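Local coordinates for glycoside hydrolase YxiA (Bacillus licheniformis, PDB 3LV4), which probably hydrolyses glycosidic bonds of arabinan, as a calcium-binding glycoside hydrolase of family 43 related to arabinan endo-1,5-alpha-L-arabinosidases, at residues N230-R235 with K364-D369; W332-P337 with S429-E434. All blocks are in the same frame, centred on the assembly; numbering follows the deposited sequence.

Contact 1: residues N230-R235 with K364-D369; sequences NIRVAR and KDISAD
Arg232 reaches from strand 230-236 to the backbone of the loop that follows strand 355-363. Its NH2 donates to Lys364 O at 2.8 Å, a bent bond (133° at the hydrogen) that comes in above the carbonyl plane and tilted from the guanidinium plane. Asp365 O lies beside the same nitrogen, 3.2 Å from Arg232 NH2, at the edge of the guanidinium. Asn230 fixes how this group is turned: NE of Arg232 gives a nearly straight bond of 2.8 Å to Asn230 OD1, in the plane of both flat groups, and the amide nitrogen is tied to Gly228 O. The arginine chain is extended from CG to NE (chi3 175°), which carries the guanidinium out past the Asn230 amide to the loop. The second terminal nitrogen, NH1, donates to Glu268 O and Tyr270 O. Bends at chi2 and chi3 bring Lys364 CE to 3.6 Å from Arg232 NH1, and a further bend at chi4 turns NZ to carbonyls, among them Glu434 O. The Ile366 and Asn230 side chains cross at about a right angle, Ile366 CG1 lying 3.8 Å from Asn230 ND2. The arrangement is an interdomain contact, in which a glycosidase-domain strand arginine hydrogen-bonds a loop carbonyl of the C-terminal lipocalin-like domain.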
loop_
_atom_site.group_PDB
_atom_site.type_symbol
_atom_site.label_atom_id
_atom_site.label_comp_id
_atom_site.label_asym_id
_atom_site.label_seq_id
_atom_site.Cartn_x
_atom_site.Cartn_y
_atom_site.Cartn_z
ATOM N N ASN A 230 -3.675 -2.697 7.884
ATOM C CA ASN A 230 -4.229 -3.410 6.746
ATOM C C ASN A 230 -4.401 -2.498 5.543
ATOM O O ASN A 230 -4.801 -1.338 5.678
ATOM C CB ASN A 230 -5.543 -4.137 7.112
ATOM C CG ASN A 230 -6.653 -3.187 7.522
ATOM O OD1 ASN A 230 -7.643 -3.026 6.803
ATOM N ND2 ASN A 230 -6.505 -2.560 8.687
ATOM N N ILE A 231 -4.079 -3.035 4.371
ATOM C CA ILE A 231 -4.165 -2.286 3.124
ATOM C C ILE A 231 -5.595 -2.294 2.612
ATOM O O ILE A 231 -6.235 -3.344 2.543
ATOM C CB ILE A 231 -3.226 -2.874 2.049
ATOM C CG1 ILE A 231 -1.764 -2.671 2.465
ATOM C CG2 ILE A 231 -3.501 -2.234 0.685
ATOM C CD1 ILE A 231 -0.760 -3.533 1.695
ATOM N N ARG A 232 -6.096 -1.112 2.274
ATOM C CA ARG A 232 -7.429 -0.980 1.714
ATOM C C ARG A 232 -7.334 -0.179 0.433
ATOM O O ARG A 232 -6.342 0.522 0.190
ATOM C CB ARG A 232 -8.380 -0.292 2.699
ATOM C CG ARG A 232 -8.461 -0.986 4.052
ATOM C CD ARG A 232 -9.761 -0.702 4.804
ATOM N NE ARG A 232 -9.807 -1.493 6.035
ATOM C CZ ARG A 232 -10.899 -1.699 6.768
ATOM N NH1 ARG A 232 -12.056 -1.140 6.419
ATOM N NH2 ARG A 232 -10.825 -2.453 7.864
ATOM N N VAL A 233 -8.367 -0.278 -0.392
ATOM C CA VAL A 233 -8.357 0.418 -1.668
ATOM C C VAL A 233 -9.738 0.999 -1.965
ATOM O O VAL A 233 -10.766 0.495 -1.477
ATOM C CB VAL A 233 -7.874 -0.527 -2.798
ATOM C CG1 VAL A 233 -8.905 -1.646 -3.053
ATOM C CG2 VAL A 233 -7.548 0.258 -4.075
ATOM N N ALA A 234 -9.744 2.086 -2.735
ATOM C CA ALA A 234 -10.958 2.719 -3.215
ATOM C C ALA A 234 -10.650 3.159 -4.638
ATOM O O ALA A 234 -9.489 3.115 -5.057
ATOM C CB ALA A 234 -11.314 3.924 -2.336
ATOM N N ARG A 235 -11.656 3.570 -5.400
ATOM C CA ARG A 235 -11.382 3.918 -6.795
ATOM C C ARG A 235 -12.169 5.130 -7.285
ATOM O O ARG A 235 -13.202 5.495 -6.719
ATOM C CB ARG A 235 -11.636 2.719 -7.721
ATOM C CG ARG A 235 -13.114 2.416 -7.949
ATOM C CD ARG A 235 -13.302 1.117 -8.712
ATOM N NE ARG A 235 -14.715 0.878 -8.989
ATOM C CZ ARG A 235 -15.188 -0.173 -9.650
ATOM N NH1 ARG A 235 -14.362 -1.107 -10.112
ATOM N NH2 ARG A 235 -16.495 -0.288 -9.847
ATOM N N LYS A 364 -13.404 -7.419 7.448
ATOM C CA LYS A 364 -13.429 -5.986 7.141
ATOM C C LYS A 364 -13.072 -5.112 8.342
ATOM O O LYS A 364 -13.179 -3.885 8.276
ATOM C CB LYS A 364 -14.780 -5.566 6.531
ATOM C CG LYS A 364 -14.694 -5.195 5.048
ATOM C CD LYS A 364 -13.996 -3.850 4.835
ATOM C CE LYS A 364 -14.948 -2.658 4.996
ATOM N NZ LYS A 364 -15.782 -2.380 3.769
ATOM N N ASP A 365 -12.616 -5.745 9.421
ATOM C CA ASP A 365 -12.252 -5.018 10.629
ATOM C C ASP A 365 -10.822 -4.474 10.594
ATOM O O ASP A 365 -10.013 -4.858 9.746
ATOM C CB ASP A 365 -12.448 -5.889 11.880
ATOM C CG ASP A 365 -11.762 -7.268 11.776
ATOM O OD1 ASP A 365 -11.168 -7.603 10.721
ATOM O OD2 ASP A 365 -11.828 -8.030 12.773
ATOM N N ILE A 366 -10.535 -3.550 11.504
ATOM C CA ILE A 366 -9.156 -3.267 11.879
ATOM C C ILE A 366 -8.881 -4.139 13.091
ATOM O O ILE A 366 -9.486 -3.956 14.152
ATOM C CB ILE A 366 -8.924 -1.781 12.213
ATOM C CG1 ILE A 366 -9.116 -0.918 10.963
ATOM C CG2 ILE A 366 -7.507 -1.582 12.769
ATOM C CD1 ILE A 366 -9.379 0.546 11.261
ATOM N N SER A 367 -8.008 -5.126 12.920
ATOM C CA SER A 367 -7.770 -6.118 13.961
ATOM C C SER A 367 -6.323 -6.574 13.976
ATOM O O SER A 367 -5.750 -6.858 12.933
ATOM C CB SER A 367 -8.667 -7.335 13.756
ATOM O OG SER A 367 -8.268 -8.395 14.618
ATOM N N ALA A 368 -5.743 -6.656 15.169
ATOM C CA ALA A 368 -4.380 -7.148 15.323
ATOM C C ALA A 368 -4.327 -8.680 15.379
ATOM O O ALA A 368 -3.240 -9.260 15.373
ATOM C CB ALA A 368 -3.727 -6.537 16.558
ATOM N N ASP A 369 -5.497 -9.324 15.420
ATOM C CA ASP A 369 -5.590 -10.788 15.480
ATOM C C ASP A 369 -4.927 -11.434 14.266
ATOM O O ASP A 369 -5.168 -11.013 13.136
ATOM C CB ASP A 369 -7.059 -11.244 15.458
ATOM C CG ASP A 369 -7.777 -11.057 16.789
ATOM O OD1 ASP A 369 -7.192 -10.500 17.740
ATOM O OD2 ASP A 369 -8.958 -11.480 16.872
#

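Contact 2: residues W332-P337 with S429-E434; sequences WPVVAP and SALSRE
Two strands of different sheets pack through their side chains here: 333-335, outermost in the four-stranded sheet running from 285-296, consistent with a blade of the five-bladed beta-propeller of family 43, meets strand 423-432 of the lipocalin-like domain. The short segments cross at 132° between their N-to-C directions. Ser429 makes the polar link: its OG donates to Val335 O at 2.7 Å, from above the carbonyl plane by 45°. Having OG opposite the backbone N (chi1 180°) sends the hydroxyl across to the other strand, and Val334 CB sits 3.5 Å from the same OG. Replacing this serine with alanine would probably leave Val335 O without its hydroxyl donor and weaken the packing against Val334. Val334 spreads its two methyls over the partner strand, CG2 lying 3.5 Å from Ser429 O and CG1 3.7 Å from Leu431 CD1. The valine and leucine side chains run past one another in opposite directions. Leu431 CD1 also meets Trp332 CB at 3.9 Å and covers Pro333 O at 3.3 Å, a buried carbonyl with no polar partner. Strand 319-327 pairs with 333-335, strands 407-418 and 437-442 flank 423-432, and strand 272-280 supplies Val272 against both Trp332 and Leu431.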
loop_
_atom_site.group_PDB
_atom_site.type_symbol
_atom_site.label_atom_id
_atom_site.label_comp_id
_atom_site.label_asym_id
_atom_site.label_seq_id
_atom_site.Cartn_x
_atom_site.Cartn_y
_atom_site.Cartn_z
ATOM N N TRP A 332 -12.038 -4.535 -9.577
ATOM C CA TRP A 332 -11.350 -4.368 -8.300
ATOM C C TRP A 332 -10.116 -5.278 -8.252
ATOM O O TRP A 332 -10.174 -6.439 -8.675
ATOM C CB TRP A 332 -12.296 -4.674 -7.127
ATOM C CG TRP A 332 -13.343 -3.629 -6.962
ATOM C CD1 TRP A 332 -14.636 -3.675 -7.416
ATOM C CD2 TRP A 332 -13.185 -2.349 -6.338
ATOM N NE1 TRP A 332 -15.294 -2.510 -7.086
ATOM C CE2 TRP A 332 -14.424 -1.680 -6.431
ATOM C CE3 TRP A 332 -12.121 -1.710 -5.699
ATOM C CZ2 TRP A 332 -14.624 -0.400 -5.911
ATOM C CZ3 TRP A 332 -12.321 -0.431 -5.181
ATOM C CH2 TRP A 332 -13.563 0.206 -5.288
ATOM N N PRO A 333 -8.993 -4.751 -7.752
ATOM C CA PRO A 333 -7.776 -5.568 -7.726
ATOM C C PRO A 333 -7.795 -6.536 -6.552
ATOM O O PRO A 333 -8.257 -6.171 -5.472
ATOM C CB PRO A 333 -6.659 -4.529 -7.541
ATOM C CG PRO A 333 -7.322 -3.391 -6.810
ATOM C CD PRO A 333 -8.773 -3.384 -7.247
ATOM N N VAL A 334 -7.318 -7.758 -6.772
ATOM C CA VAL A 334 -7.206 -8.746 -5.703
ATOM C C VAL A 334 -5.733 -9.129 -5.551
ATOM O O VAL A 334 -4.992 -9.184 -6.537
ATOM C CB VAL A 334 -8.087 -9.999 -5.959
ATOM C CG1 VAL A 334 -9.557 -9.598 -6.136
ATOM C CG2 VAL A 334 -7.593 -10.777 -7.179
ATOM N N VAL A 335 -5.303 -9.356 -4.314
ATOM C CA VAL A 335 -3.909 -9.703 -4.051
ATOM C C VAL A 335 -3.714 -11.220 -4.135
ATOM O O VAL A 335 -4.425 -11.980 -3.473
ATOM C CB VAL A 335 -3.474 -9.193 -2.656
ATOM C CG1 VAL A 335 -1.972 -9.407 -2.426
ATOM C CG2 VAL A 335 -3.833 -7.725 -2.506
ATOM N N ALA A 336 -2.757 -11.662 -4.947
ATOM C CA ALA A 336 -2.387 -13.076 -4.967
ATOM C C ALA A 336 -1.934 -13.470 -3.561
ATOM O O ALA A 336 -1.240 -12.704 -2.905
ATOM C CB ALA A 336 -1.268 -13.313 -5.972
ATOM N N PRO A 337 -2.348 -14.652 -3.078
ATOM C CA PRO A 337 -2.047 -14.990 -1.675
ATOM C C PRO A 337 -0.555 -15.167 -1.350
ATOM O O PRO A 337 -0.161 -14.935 -0.211
ATOM C CB PRO A 337 -2.799 -16.311 -1.460
ATOM C CG PRO A 337 -3.913 -16.288 -2.499
ATOM C CD PRO A 337 -3.281 -15.613 -3.698
ATOM N N SER A 429 -8.144 -15.668 -5.142
ATOM C CA SER A 429 -8.225 -14.475 -4.313
ATOM C C SER A 429 -9.431 -13.708 -4.798
ATOM O O SER A 429 -9.552 -13.446 -5.992
ATOM C CB SER A 429 -6.963 -13.624 -4.462
ATOM O OG SER A 429 -7.037 -12.457 -3.653
ATOM N N ALA A 430 -10.343 -13.374 -3.893
ATOM C CA ALA A 430 -11.605 -12.778 -4.318
ATOM C C ALA A 430 -12.118 -11.726 -3.337
ATOM O O ALA A 430 -11.666 -11.660 -2.191
ATOM C CB ALA A 430 -12.659 -13.871 -4.541
ATOM N N LEU A 431 -13.072 -10.916 -3.798
ATOM C CA LEU A 431 -13.604 -9.808 -3.015
ATOM C C LEU A 431 -15.114 -9.753 -3.131
ATOM O O LEU A 431 -15.668 -10.044 -4.189
ATOM C CB LEU A 431 -13.049 -8.475 -3.534
ATOM C CG LEU A 431 -11.575 -8.118 -3.287
ATOM C CD1 LEU A 431 -11.161 -6.920 -4.141
ATOM C CD2 LEU A 431 -11.327 -7.824 -1.809
ATOM N N SER A 432 -15.771 -9.360 -2.044
ATOM C CA SER A 432 -17.205 -9.088 -2.048
ATOM C C SER A 432 -17.467 -7.592 -2.190
ATOM O O SER A 432 -16.582 -6.765 -1.936
ATOM C CB SER A 432 -17.818 -9.536 -0.726
ATOM O OG SER A 432 -17.300 -8.737 0.328
ATOM N N ARG A 433 -18.696 -7.246 -2.569
ATOM C CA ARG A 433 -19.096 -5.844 -2.624
ATOM C C ARG A 433 -18.866 -5.186 -1.263
ATOM O O ARG A 433 -18.516 -3.999 -1.172
ATOM C CB ARG A 433 -20.574 -5.730 -3.020
ATOM C CG ARG A 433 -21.047 -4.309 -3.236
ATOM C CD ARG A 433 -22.434 -4.286 -3.867
ATOM N NE ARG A 433 -23.497 -4.132 -2.885
ATOM C CZ ARG A 433 -24.785 -4.324 -3.159
ATOM N NH1 ARG A 433 -25.154 -4.686 -4.385
ATOM N NH2 ARG A 433 -25.705 -4.164 -2.213
ATOM N N GLU A 434 -19.077 -5.967 -0.211
ATOM C CA GLU A 434 -18.940 -5.489 1.163
ATOM C C GLU A 434 -17.510 -5.072 1.510
ATOM O O GLU A 434 -17.277 -4.350 2.483
ATOM C CB GLU A 434 -19.434 -6.553 2.142
ATOM C CG GLU A 434 -20.967 -6.642 2.231
ATOM C CD GLU A 434 -21.600 -7.445 1.104
ATOM O OE1 GLU A 434 -20.873 -8.062 0.298
ATOM O OE2 GLU A 434 -22.845 -7.473 1.037
#

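How the contacts relate
Both contacts are buried and join the glycosidase domain to the lipocalin-like domain, with centres about 12 Å apart. Contact 1 is polar, a strand arginine bonded to a loop carbonyl, whereas contact 2 packs two strands through aliphatic side chains with a single serine hydroxyl between them. They also meet directly: Lys364 NZ lies 2.8 Å from Glu434 O, a probable hydrogen bond from the loop of contact 1 to the turn after the strand of contact 2. On the glycosidase side Trp332 packs along strand 230-236, its CZ2 being 3.3 Å from Arg235 NE. Strand 272-280 touches residues of both, so the two contacts share one interdomain seam.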